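Local coordinates for protein VP5 (Halorubrum pleomorphic virus 6, PDB 6QGL) that forms part of the envelope of a pleomorphic archaeal virus and probably drives fusion of the viral membrane with that of its host, at residues Glu89-Gly94 with Ser98-Ala103; Asp361-Gly366 with Ile372-Glu377; Lys121-Thr126 with Val202-Lys207; Thr25-Glu30 with Arg277-Ala282; Thr190-Asp193 with Ala197-Ser200. All blocks are in the same frame, centred on the assembly; numbering follows the deposited sequence.

Along the chain, contact 4 closes the widest loop, with contacts 1, 3 and 5 nested inside it, and contact 5 lies in turn within the loop closed by contact 3. Contact 2 follows them all, in a separate beta-rich part, its centre about 69 Å from that of contact 1 and on the opposite side of the chain's centre. Contacts 1 and 3 both use helix 97-140, with centres about 38 Å apart. Contacts 3 and 5 mark the two ends of strand 201-204. Contacts 3 and 4 touch only weakly, through Lys121, which approaches Phe29 and Glu28. The long helix thus runs from the helical hairpin past the four-stranded sheet and the N-terminal region.

Contact 1. Residues Glu89-Gly94 with Ser98-Ala103; sequences EELNAG and SAVLSA
Glu90 lies against Val100 and Ala103 with the aliphatic part of its side chain. Its CB is 3.8 Å from Val100 CG2, and its CG is 3.3 Å from Ala103 CB. A bend at chi2 (-60°) turns the carboxylate back along the same methyl, so that Glu90 OE2 lies 4.0 Å from Ala103 CB. No hydrogen bond joins the two segments here, and the acid takes part through its carbons. One residue on, Leu91 packs on the same valine: Leu91 CG is 3.9 Å from Val100 CG1, and the two side chains cross at about a right angle. Val100 CG1 thus meets Leu91, and CG2 is shared by Glu90 and Leu91.

Further out, helix 229-257 and the residue just after it close this apolar patch, since Leu91 also packs on Val257 and Tyr258, and Val100 on Val254 and Tyr258. The short connection between them brings the segments together. Gly94, with a positive phi of 66°, ends the first helix in a Schellman motif, its N bonded to Leu91 O at 3.2 Å. Ser95 OG then bonds to Glu90 O, and Ser96 OG accepts from Ala99 N in the first turn of the next helix. Together these features describe the turn end of an alpha-helical hairpin, in which helices 73-92 and 97-140 follow each other after a short link.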
# COMPACT_ATOMS: atom_id res chain seq x y z
N GLU A 89 -7.36 -11.19 32.32
CA GLU A 89 -8.74 -11.22 32.83
C GLU A 89 -9.07 -12.58 33.43
O GLU A 89 -9.62 -12.66 34.53
CB GLU A 89 -9.73 -10.86 31.71
CG GLU A 89 -9.62 -9.42 31.25
CD GLU A 89 -10.29 -9.07 29.93
OE1 GLU A 89 -10.26 -7.87 29.56
OE2 GLU A 89 -10.84 -9.98 29.27
N GLU A 90 -8.67 -13.65 32.72
CA GLU A 90 -8.85 -15.05 33.14
C GLU A 90 -7.97 -15.42 34.33
O GLU A 90 -8.45 -16.11 35.24
CB GLU A 90 -8.62 -16.00 31.96
CG GLU A 90 -9.61 -15.82 30.81
CD GLU A 90 -11.08 -16.03 31.10
OE1 GLU A 90 -11.42 -16.98 31.84
OE2 GLU A 90 -11.90 -15.25 30.56
N LEU A 91 -6.70 -14.93 34.36
CA LEU A 91 -5.76 -15.17 35.47
C LEU A 91 -6.28 -14.53 36.76
O LEU A 91 -6.18 -15.14 37.83
CB LEU A 91 -4.36 -14.60 35.16
CG LEU A 91 -3.47 -15.39 34.21
CD1 LEU A 91 -2.45 -14.50 33.55
CD2 LEU A 91 -2.77 -16.53 34.91
N ASN A 92 -6.85 -13.31 36.65
CA ASN A 92 -7.42 -12.55 37.76
C ASN A 92 -8.67 -13.22 38.34
O ASN A 92 -8.95 -13.06 39.53
CB ASN A 92 -7.71 -11.11 37.34
CG ASN A 92 -6.50 -10.21 37.23
OD1 ASN A 92 -5.34 -10.62 37.40
ND2 ASN A 92 -6.76 -8.95 36.95
N ALA A 93 -9.39 -14.00 37.51
CA ALA A 93 -10.60 -14.73 37.91
C ALA A 93 -10.28 -16.08 38.58
O ALA A 93 -11.21 -16.80 38.98
CB ALA A 93 -11.49 -14.94 36.69
N GLY A 94 -8.99 -16.40 38.70
CA GLY A 94 -8.50 -17.64 39.30
C GLY A 94 -8.85 -18.88 38.49
O GLY A 94 -9.05 -19.96 39.07
N SER A 98 -5.85 -23.90 31.11
CA SER A 98 -6.54 -24.16 29.84
C SER A 98 -7.51 -23.02 29.51
O SER A 98 -7.54 -22.57 28.36
CB SER A 98 -7.29 -25.48 29.89
OG SER A 98 -8.15 -25.65 28.78
N ALA A 99 -8.27 -22.53 30.51
CA ALA A 99 -9.22 -21.43 30.37
C ALA A 99 -8.51 -20.11 30.05
O ALA A 99 -9.03 -19.31 29.27
CB ALA A 99 -10.06 -21.29 31.63
N VAL A 100 -7.31 -19.89 30.65
CA VAL A 100 -6.49 -18.70 30.43
C VAL A 100 -6.02 -18.69 28.97
O VAL A 100 -6.24 -17.69 28.27
CB VAL A 100 -5.30 -18.60 31.44
CG1 VAL A 100 -4.34 -17.47 31.07
CG2 VAL A 100 -5.81 -18.43 32.87
N LEU A 101 -5.45 -19.82 28.49
CA LEU A 101 -4.98 -20.00 27.12
C LEU A 101 -6.13 -19.96 26.12
O LEU A 101 -5.94 -19.46 25.01
CB LEU A 101 -4.18 -21.30 26.97
CG LEU A 101 -2.79 -21.30 27.63
CD1 LEU A 101 -2.38 -22.70 28.05
CD2 LEU A 101 -1.75 -20.70 26.71
N SER A 102 -7.31 -20.46 26.52
CA SER A 102 -8.52 -20.47 25.70
C SER A 102 -8.95 -19.04 25.36
O SER A 102 -9.22 -18.76 24.19
CB SER A 102 -9.65 -21.21 26.42
OG SER A 102 -10.72 -21.51 25.53
N ALA A 103 -8.96 -18.14 26.36
CA ALA A 103 -9.33 -16.73 26.17
C ALA A 103 -8.31 -16.00 25.30
O ALA A 103 -8.71 -15.23 24.42
CB ALA A 103 -9.48 -16.03 27.50

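Contact 2. Residues Asp361-Gly366 with Ile372-Glu377; sequences DAINSG and ITITSE
A single antiparallel beta bridge pairs Ile363 with Ile374, where the loop after strand 357-359 runs back along strand 371-374, itself an outer member of a three-stranded antiparallel sheet. The two form a non-hydrogen-bonded pair, CA to CA 4.1 Å, and the bonds lie on either side of it. Thr375 N donates to Ala362 O at 2.9 Å, and Asn364 N donates to Thr373 O at 2.8 Å in a nearly straight bond (168°). Ala362 is the centre of an inverse gamma turn, which leads the chain into the bridge. Beyond Asn364 a water takes over from direct pairing: it accepts from Thr373 N at 2.9 Å and lies within donating distance of the carbonyl oxygens of Asn364 and Gly366.

On one side of the paired backbones the isoleucines pack together. Ile363 CG1 stands anti to the backbone N (chi1 -169°), which carries the side chain over the strand. There Ile363 CD1 meets Ile372 CG2 at 3.8 Å, and Ile363 CG1 is 3.8 Å from Ile374 CG2. Val386, Val424 and Ala427 add to this apolar cluster around Ile363, tying the bridge to strands 382-388 and 422-431 of the neighbouring sheet. The other side is mixed: Ala362 CB lies against the hydroxyls of Thr375 and Ser376. Asn364 and Thr373 lie side by side and point the same way, with Asn364 ND2 3.7 Å from Thr373 CB, and Asn364 OD1 reaches within 3.4 Å of the methyl carbon Thr375 CG2.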
# COMPACT_ATOMS: atom_id res chain seq x y z
N ASP A 361 11.50 21.69 -15.98
CA ASP A 361 12.53 22.09 -16.93
C ASP A 361 12.41 21.42 -18.31
O ASP A 361 13.00 21.91 -19.28
CB ASP A 361 13.94 21.87 -16.34
CG ASP A 361 14.21 22.56 -15.01
OD1 ASP A 361 13.65 23.65 -14.77
OD2 ASP A 361 14.99 22.00 -14.20
N ALA A 362 11.63 20.32 -18.40
CA ALA A 362 11.41 19.57 -19.65
C ALA A 362 10.30 20.21 -20.51
O ALA A 362 9.25 19.60 -20.73
CB ALA A 362 11.10 18.11 -19.33
N ILE A 363 10.55 21.44 -21.00
CA ILE A 363 9.61 22.23 -21.80
C ILE A 363 10.32 22.96 -22.95
O ILE A 363 11.42 23.48 -22.77
CB ILE A 363 8.78 23.18 -20.88
CG1 ILE A 363 7.60 23.85 -21.63
CG2 ILE A 363 9.66 24.23 -20.15
CD1 ILE A 363 6.49 24.37 -20.74
N ASN A 364 9.69 22.99 -24.14
CA ASN A 364 10.21 23.69 -25.32
C ASN A 364 10.01 25.19 -25.14
O ASN A 364 8.99 25.61 -24.57
CB ASN A 364 9.51 23.23 -26.60
CG ASN A 364 9.98 21.89 -27.13
OD1 ASN A 364 10.82 21.20 -26.54
ND2 ASN A 364 9.43 21.51 -28.27
N SER A 365 10.97 25.99 -25.62
CA SER A 365 10.95 27.45 -25.51
C SER A 365 9.82 28.08 -26.33
O SER A 365 9.07 28.89 -25.80
CB SER A 365 12.30 28.05 -25.90
OG SER A 365 12.35 29.45 -25.65
N GLY A 366 9.70 27.69 -27.59
CA GLY A 366 8.70 28.23 -28.50
C GLY A 366 7.25 27.92 -28.20
O GLY A 366 6.90 26.78 -27.89
N ILE A 372 1.99 24.87 -26.69
CA ILE A 372 3.08 24.66 -25.73
C ILE A 372 3.46 23.18 -25.78
O ILE A 372 2.57 22.32 -25.68
CB ILE A 372 2.64 25.09 -24.29
CG1 ILE A 372 2.17 26.56 -24.25
CG2 ILE A 372 3.74 24.83 -23.25
CD1 ILE A 372 1.23 26.88 -23.11
N THR A 373 4.76 22.86 -25.93
CA THR A 373 5.23 21.48 -25.99
C THR A 373 6.19 21.16 -24.84
O THR A 373 7.09 21.94 -24.54
CB THR A 373 5.83 21.15 -27.38
OG1 THR A 373 5.00 21.70 -28.40
CG2 THR A 373 5.99 19.65 -27.61
N ILE A 374 5.98 19.99 -24.20
CA ILE A 374 6.80 19.47 -23.10
C ILE A 374 7.51 18.19 -23.56
O ILE A 374 6.97 17.47 -24.40
CB ILE A 374 5.99 19.31 -21.78
CG1 ILE A 374 4.80 18.34 -21.93
CG2 ILE A 374 5.53 20.69 -21.26
CD1 ILE A 374 4.14 17.85 -20.64
N THR A 375 8.73 17.92 -23.05
CA THR A 375 9.54 16.77 -23.48
C THR A 375 9.50 15.57 -22.50
O THR A 375 10.31 14.64 -22.64
CB THR A 375 10.98 17.20 -23.80
OG1 THR A 375 11.62 17.67 -22.61
CG2 THR A 375 11.06 18.27 -24.88
N SER A 376 8.56 15.57 -21.54
CA SER A 376 8.38 14.50 -20.56
C SER A 376 6.90 14.32 -20.22
O SER A 376 6.12 15.24 -20.45
CB SER A 376 9.19 14.77 -19.29
OG SER A 376 10.56 14.45 -19.48
N GLU A 377 6.52 13.14 -19.71
CA GLU A 377 5.13 12.83 -19.37
C GLU A 377 4.64 13.66 -18.16
O GLU A 377 5.30 13.64 -17.12
CB GLU A 377 4.93 11.32 -19.13
CG GLU A 377 3.47 10.89 -18.96
CD GLU A 377 3.08 9.55 -19.55
OE1 GLU A 377 3.82 8.56 -19.35
OE2 GLU A 377 2.01 9.48 -20.19
O HOH W 1 6.49 25.19 -25.61

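Contact 3. Residues Lys121-Thr126 with Val202-Lys207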
# COMPACT_ATOMS: atom_id res chain seq x y z
N LYS A 121 -9.29 -11.97 0.52
CA LYS A 121 -10.37 -11.25 -0.15
C LYS A 121 -9.82 -10.39 -1.29
O LYS A 121 -10.42 -10.39 -2.37
CB LYS A 121 -11.17 -10.38 0.84
CG LYS A 121 -12.52 -10.98 1.23
CD LYS A 121 -13.09 -10.38 2.52
CE LYS A 121 -13.71 -9.01 2.38
NZ LYS A 121 -13.93 -8.39 3.72
N SER A 122 -8.67 -9.71 -1.07
CA SER A 122 -8.04 -8.86 -2.09
C SER A 122 -7.45 -9.68 -3.24
O SER A 122 -7.47 -9.21 -4.38
CB SER A 122 -7.01 -7.91 -1.48
OG SER A 122 -5.77 -8.54 -1.23
N TRP A 123 -6.97 -10.91 -2.96
CA TRP A 123 -6.45 -11.83 -3.98
C TRP A 123 -7.63 -12.26 -4.85
O TRP A 123 -7.55 -12.17 -6.07
CB TRP A 123 -5.77 -13.07 -3.36
CG TRP A 123 -5.60 -14.21 -4.32
CD1 TRP A 123 -6.41 -15.31 -4.44
CD2 TRP A 123 -4.61 -14.33 -5.35
NE1 TRP A 123 -5.97 -16.11 -5.46
CE2 TRP A 123 -4.85 -15.55 -6.02
CE3 TRP A 123 -3.52 -13.54 -5.74
CZ2 TRP A 123 -4.06 -15.99 -7.08
CZ3 TRP A 123 -2.73 -13.98 -6.79
CH2 TRP A 123 -3.00 -15.18 -7.45
N ASN A 124 -8.74 -12.70 -4.21
CA ASN A 124 -9.97 -13.13 -4.86
C ASN A 124 -10.51 -12.08 -5.80
O ASN A 124 -10.89 -12.42 -6.92
CB ASN A 124 -11.02 -13.52 -3.82
CG ASN A 124 -10.76 -14.85 -3.16
OD1 ASN A 124 -9.82 -15.59 -3.48
ND2 ASN A 124 -11.62 -15.21 -2.22
N GLU A 125 -10.49 -10.79 -5.39
CA GLU A 125 -10.95 -9.68 -6.23
C GLU A 125 -10.04 -9.48 -7.45
O GLU A 125 -10.55 -9.26 -8.55
CB GLU A 125 -11.10 -8.39 -5.42
CG GLU A 125 -11.89 -7.29 -6.13
CD GLU A 125 -13.24 -7.68 -6.70
OE1 GLU A 125 -14.06 -8.27 -5.96
OE2 GLU A 125 -13.48 -7.39 -7.89
N THR A 126 -8.70 -9.58 -7.26
CA THR A 126 -7.71 -9.43 -8.33
C THR A 126 -7.97 -10.48 -9.42
O THR A 126 -8.05 -10.16 -10.61
CB THR A 126 -6.27 -9.59 -7.76
OG1 THR A 126 -6.08 -8.68 -6.67
CG2 THR A 126 -5.19 -9.38 -8.80
N VAL A 202 -0.78 -23.05 -15.74
CA VAL A 202 -0.38 -22.50 -14.45
C VAL A 202 -1.57 -22.59 -13.49
O VAL A 202 -2.71 -22.38 -13.89
CB VAL A 202 0.28 -21.09 -14.52
CG1 VAL A 202 -0.74 -19.97 -14.71
CG2 VAL A 202 1.17 -20.83 -13.31
N GLU A 203 -1.30 -22.96 -12.23
CA GLU A 203 -2.31 -23.05 -11.18
C GLU A 203 -1.66 -22.66 -9.88
O GLU A 203 -0.71 -23.32 -9.45
CB GLU A 203 -2.93 -24.46 -11.11
CG GLU A 203 -4.16 -24.51 -10.22
CD GLU A 203 -4.88 -25.85 -10.12
OE1 GLU A 203 -4.87 -26.62 -11.11
OE2 GLU A 203 -5.47 -26.11 -9.05
N TYR A 204 -2.14 -21.56 -9.26
CA TYR A 204 -1.58 -21.04 -8.01
C TYR A 204 -2.54 -20.12 -7.24
O TYR A 204 -3.62 -19.78 -7.73
CB TYR A 204 -0.22 -20.35 -8.26
CG TYR A 204 -0.29 -19.04 -9.02
CD1 TYR A 204 -0.45 -19.03 -10.41
CD2 TYR A 204 -0.13 -17.82 -8.38
CE1 TYR A 204 -0.50 -17.84 -11.12
CE2 TYR A 204 -0.17 -16.62 -9.08
CZ TYR A 204 -0.36 -16.63 -10.45
OH TYR A 204 -0.40 -15.44 -11.13
N ASN A 205 -2.13 -19.74 -6.03
CA ASN A 205 -2.81 -18.84 -5.10
C ASN A 205 -1.75 -18.27 -4.14
O ASN A 205 -0.59 -18.68 -4.26
CB ASN A 205 -3.94 -19.59 -4.34
CG ASN A 205 -3.54 -20.84 -3.61
OD1 ASN A 205 -2.49 -20.94 -2.98
ND2 ASN A 205 -4.41 -21.84 -3.65
N PRO A 206 -2.05 -17.36 -3.17
CA PRO A 206 -0.98 -16.86 -2.28
C PRO A 206 -0.29 -17.95 -1.44
O PRO A 206 0.85 -17.73 -1.02
CB PRO A 206 -1.70 -15.84 -1.40
CG PRO A 206 -2.90 -15.44 -2.16
CD PRO A 206 -3.33 -16.70 -2.85
N LYS A 207 -0.95 -19.10 -1.21
CA LYS A 207 -0.41 -20.19 -0.38
C LYS A 207 0.60 -21.10 -1.09
O LYS A 207 1.63 -21.43 -0.50
CB LYS A 207 -1.54 -21.05 0.21
CG LYS A 207 -2.35 -20.38 1.32
CD LYS A 207 -3.38 -21.35 1.89
CE LYS A 207 -4.08 -20.84 3.12
NZ LYS A 207 -3.19 -20.83 4.31
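Trp123 of helix 97-140 lays one face of its indole on Pro206, the residue with the next largest buried area, and meets Tyr204 with its far end. Pro206 CD sits 3.5 Å from the centroid of the five-membered ring and only 3° off its normal, a CH-pi contact made almost directly over the face, and Pro206 CG follows at 3.7 Å from Trp123 CG. A chi1 of 163° swings the indole out from the helix and carries the six-membered ring past the proline to the end of strand 201-204. There Trp123 CH2 is 3.6 Å from Tyr204 CE2. The phenol comes up at the indole's edge with the ring planes 58° apart and the centroids 5.7 Å apart, an oblique pairing. Between these two partners the backbone of Asn205 passes close, its CA 3.7 Å from Trp123 CZ2.

The polar ends turn to other parts of the fold. Trp123 NE1 donates to Leu184 O of strand 180-189, Tyr204 OH bonds to Met227 O, and Asn205 ND2 bonds to Thr185 OG1. No hydrogen bond crosses between the two segments themselves. The helix is thus joined to the end of this sheet strand by buried ring and carbon contacts, while the indole N-H is held by the adjacent strand, which probably limits the rotation of the ring and holds its face to the proline.

Contact 4. Residues Thr25-Glu30 with Arg277-Ala282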
# COMPACT_ATOMS: atom_id res chain seq x y z
N THR A 25 -4.76 -4.84 8.49
CA THR A 25 -4.11 -5.57 9.58
C THR A 25 -4.78 -5.27 10.92
O THR A 25 -4.46 -5.93 11.91
CB THR A 25 -2.61 -5.24 9.65
OG1 THR A 25 -2.44 -3.84 9.88
CG2 THR A 25 -1.84 -5.67 8.41
N LEU A 26 -5.69 -4.28 10.97
CA LEU A 26 -6.34 -3.87 12.22
C LEU A 26 -7.87 -3.90 12.19
O LEU A 26 -8.48 -3.86 13.26
CB LEU A 26 -5.84 -2.48 12.65
CG LEU A 26 -4.32 -2.30 12.75
CD1 LEU A 26 -3.94 -0.84 12.77
CD2 LEU A 26 -3.74 -3.02 13.95
N ARG A 27 -8.49 -3.94 11.00
CA ARG A 27 -9.95 -3.92 10.86
C ARG A 27 -10.40 -4.67 9.61
O ARG A 27 -9.57 -4.93 8.74
CB ARG A 27 -10.46 -2.47 10.72
CG ARG A 27 -10.13 -1.57 11.88
CD ARG A 27 -10.40 -0.11 11.60
NE ARG A 27 -9.50 0.43 10.58
CZ ARG A 27 -8.29 0.93 10.81
NH1 ARG A 27 -7.79 0.95 12.04
NH2 ARG A 27 -7.57 1.41 9.80
N GLU A 28 -11.71 -4.97 9.50
CA GLU A 28 -12.29 -5.60 8.32
C GLU A 28 -12.13 -4.59 7.18
O GLU A 28 -12.56 -3.44 7.30
CB GLU A 28 -13.76 -5.97 8.54
CG GLU A 28 -14.42 -6.61 7.32
CD GLU A 28 -15.79 -7.24 7.50
OE1 GLU A 28 -16.36 -7.15 8.61
OE2 GLU A 28 -16.28 -7.83 6.51
N PHE A 29 -11.43 -5.00 6.12
CA PHE A 29 -11.13 -4.15 4.97
C PHE A 29 -11.98 -4.51 3.76
O PHE A 29 -12.03 -5.68 3.36
CB PHE A 29 -9.63 -4.21 4.64
CG PHE A 29 -9.19 -3.40 3.44
CD1 PHE A 29 -8.96 -2.03 3.55
CD2 PHE A 29 -8.98 -4.01 2.21
CE1 PHE A 29 -8.55 -1.29 2.45
CE2 PHE A 29 -8.58 -3.26 1.10
CZ PHE A 29 -8.36 -1.90 1.23
N GLU A 30 -12.65 -3.51 3.18
CA GLU A 30 -13.48 -3.68 1.99
C GLU A 30 -12.63 -3.58 0.74
O GLU A 30 -11.83 -2.65 0.60
CB GLU A 30 -14.65 -2.69 1.97
CG GLU A 30 -15.83 -3.14 2.82
CD GLU A 30 -17.10 -2.32 2.71
OE1 GLU A 30 -17.48 -1.94 1.58
OE2 GLU A 30 -17.73 -2.07 3.77
N ARG A 277 -7.95 2.49 19.56
CA ARG A 277 -7.72 3.92 19.39
C ARG A 277 -7.81 4.32 17.91
O ARG A 277 -8.55 5.25 17.58
CB ARG A 277 -6.35 4.31 19.97
CG ARG A 277 -6.09 5.82 20.05
CD ARG A 277 -6.20 6.36 21.47
NE ARG A 277 -5.27 5.69 22.38
CZ ARG A 277 -5.47 5.53 23.68
NH1 ARG A 277 -4.57 4.90 24.42
NH2 ARG A 277 -6.57 6.00 24.25
N ALA A 278 -7.09 3.59 17.02
CA ALA A 278 -7.06 3.82 15.57
C ALA A 278 -8.40 3.56 14.88
O ALA A 278 -8.75 4.29 13.95
CB ALA A 278 -5.96 2.98 14.93
N THR A 279 -9.16 2.52 15.32
CA THR A 279 -10.47 2.17 14.76
C THR A 279 -11.51 3.27 15.05
O THR A 279 -12.41 3.49 14.23
CB THR A 279 -10.96 0.80 15.27
OG1 THR A 279 -11.18 0.88 16.67
CG2 THR A 279 -9.99 -0.33 14.98
N MET A 280 -11.38 3.95 16.21
CA MET A 280 -12.27 5.05 16.61
C MET A 280 -11.96 6.29 15.77
O MET A 280 -12.84 7.14 15.59
CB MET A 280 -12.15 5.37 18.11
CG MET A 280 -12.54 4.21 19.04
SD MET A 280 -14.28 3.70 18.99
CE MET A 280 -14.13 2.11 18.18
N MET A 281 -10.73 6.38 15.22
CA MET A 281 -10.30 7.46 14.33
C MET A 281 -11.09 7.39 13.03
O MET A 281 -11.29 8.41 12.39
CB MET A 281 -8.79 7.38 14.01
CG MET A 281 -7.88 7.42 15.22
SD MET A 281 -7.98 8.91 16.25
CE MET A 281 -7.43 10.13 15.11
N ALA A 282 -11.52 6.18 12.64
CA ALA A 282 -12.32 5.97 11.43
C ALA A 282 -13.69 6.62 11.55
O ALA A 282 -14.13 7.28 10.61
CB ALA A 282 -12.46 4.48 11.14
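The irregular chain at Arg27 passes the helix of 277-282 with CA of Arg27 and CA of Thr279 7.3 Å apart, and no backbone bond joins them. Contact is made by side chains, chiefly Arg27 and Thr279, which run alongside each other, head to tail. Thr279 CG2 is 3.3 Å from Arg27 CG and 3.4 Å from Arg27 CD, so the methyl lies along the aliphatic part of the arginine. The same methyl is in the plane of the guanidinium, at its edge, 3.9 Å from Arg27 NH1. A chi1 of 65° leaves Thr279 CG2 anti to its carbonyl carbon and faces it to Arg27, while the hydroxyl turns back to bond with Glu276 O in the preceding turn. The arginine chain bends at chi3 (-66°), which brings NH1 close to the helix at Ala278, 4.0 Å from Ala278 CB. Leu26 contributes more loosely: Leu26 O is 4.2 Å from Thr279 CG2.

The charge of Arg27 is met outside the two segments, in a salt bridge from NH2 to Asp293 of helix 289-296. Leu26 O accepts from Arg275 NE, a further tie to helix 274-283, and Arg27 O accepts from Asn118 ND2 of helix 97-140. Leu26 also packs on Thr78 of helix 73-92. The N-terminal chain thus runs among helices 73-92, 97-140, 274-283 and 289-296; beyond it, Arg277 and Met281 pack on helix 480-496 near the C-terminus.

Contact 5. Residues Thr190-Asp193 with Ala197-Ser200; sequences TGWD and AAYS
Thr190 N donates to Ser200 O in a straight bond of 3.2 Å, joining the two limbs of the loop between strands 180-189 and 201-204. This is a beta-hairpin connection in the four-stranded antiparallel sheet, and neither segment is itself regular. Gly191, with a positive phi of 114°, lets the first limb turn just after the bond, and the CA atoms of Trp192 and Tyr199 come within 5.1 Å.

Past the turn, the indole of Trp192 stands over Ala198. Ala198 CB lies 3.6 Å from the centroid of the five-membered ring and 10° off its normal, a CH-pi contact with the methyl over one face. Trp192 NE1 donates to Arg155 O, which is likely to steady the ring there. A water bridges the two limbs near Thr190: Thr190 OG1 donates to it at 2.9 Å, and it gives a hydrogen to Ala198 O at 2.7 Å. Ser200 faces Thr190 through its CB, 3.8 Å from Thr190 OG1, whereas its own hydroxyl bonds with Asn214 O and Ser215 OG in a nearby loop.

Tyr199 carries the tip side of the contact. A chi1 of -174° sends its ring alongside the first limb instead of stacking it on the indole. Tyr199 CB lies 3.6 Å from Asp193 O, and Trp192 O lies in the plane of the phenol ring at its edge, 3.1 Å from Tyr199 CD1.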
# COMPACT_ATOMS: atom_id res chain seq x y z
N THR A 190 -3.87 -22.58 -21.85
CA THR A 190 -3.95 -21.99 -23.19
C THR A 190 -4.83 -22.80 -24.16
O THR A 190 -5.29 -22.25 -25.16
CB THR A 190 -2.55 -21.72 -23.76
OG1 THR A 190 -1.83 -22.94 -23.85
CG2 THR A 190 -1.77 -20.68 -22.95
N GLY A 191 -5.07 -24.08 -23.85
CA GLY A 191 -5.96 -24.93 -24.64
C GLY A 191 -5.37 -26.11 -25.38
O GLY A 191 -6.13 -26.93 -25.90
N TRP A 192 -4.03 -26.19 -25.48
CA TRP A 192 -3.35 -27.30 -26.18
C TRP A 192 -3.39 -28.57 -25.34
O TRP A 192 -3.59 -28.51 -24.13
CB TRP A 192 -1.89 -26.93 -26.51
CG TRP A 192 -1.75 -25.61 -27.21
CD1 TRP A 192 -1.44 -24.41 -26.65
CD2 TRP A 192 -1.95 -25.35 -28.61
NE1 TRP A 192 -1.41 -23.43 -27.60
CE2 TRP A 192 -1.73 -23.97 -28.82
CE3 TRP A 192 -2.29 -26.16 -29.71
CZ2 TRP A 192 -1.83 -23.38 -30.08
CZ3 TRP A 192 -2.40 -25.57 -30.96
CH2 TRP A 192 -2.18 -24.19 -31.13
N ASP A 193 -3.19 -29.73 -25.98
CA ASP A 193 -3.17 -31.01 -25.27
C ASP A 193 -1.79 -31.23 -24.67
O ASP A 193 -0.79 -30.74 -25.20
CB ASP A 193 -3.53 -32.18 -26.21
CG ASP A 193 -4.97 -32.19 -26.71
OD1 ASP A 193 -5.86 -31.68 -25.98
OD2 ASP A 193 -5.21 -32.71 -27.82
N ALA A 197 4.04 -29.06 -27.79
CA ALA A 197 5.16 -28.23 -27.35
C ALA A 197 4.67 -26.89 -26.79
O ALA A 197 5.33 -26.31 -25.92
CB ALA A 197 6.12 -27.98 -28.51
N ALA A 198 3.52 -26.41 -27.29
CA ALA A 198 2.87 -25.16 -26.90
C ALA A 198 2.14 -25.25 -25.56
O ALA A 198 1.87 -24.21 -24.96
CB ALA A 198 1.91 -24.71 -27.99
N TYR A 199 1.81 -26.49 -25.09
CA TYR A 199 1.10 -26.74 -23.82
C TYR A 199 1.63 -25.86 -22.70
O TYR A 199 2.81 -25.95 -22.34
CB TYR A 199 1.16 -28.22 -23.43
CG TYR A 199 0.33 -28.59 -22.21
CD1 TYR A 199 -1.06 -28.59 -22.27
CD2 TYR A 199 0.93 -29.02 -21.03
CE1 TYR A 199 -1.83 -28.96 -21.17
CE2 TYR A 199 0.17 -29.40 -19.92
CZ TYR A 199 -1.21 -29.36 -20.00
OH TYR A 199 -1.97 -29.73 -18.91
N SER A 200 0.77 -24.96 -22.20
CA SER A 200 1.09 -24.01 -21.14
C SER A 200 -0.05 -23.98 -20.13
O SER A 200 -1.19 -23.65 -20.48
CB SER A 200 1.34 -22.63 -21.74
OG SER A 200 1.71 -21.69 -20.75
O HOH W 2 0.43 -21.93 -25.27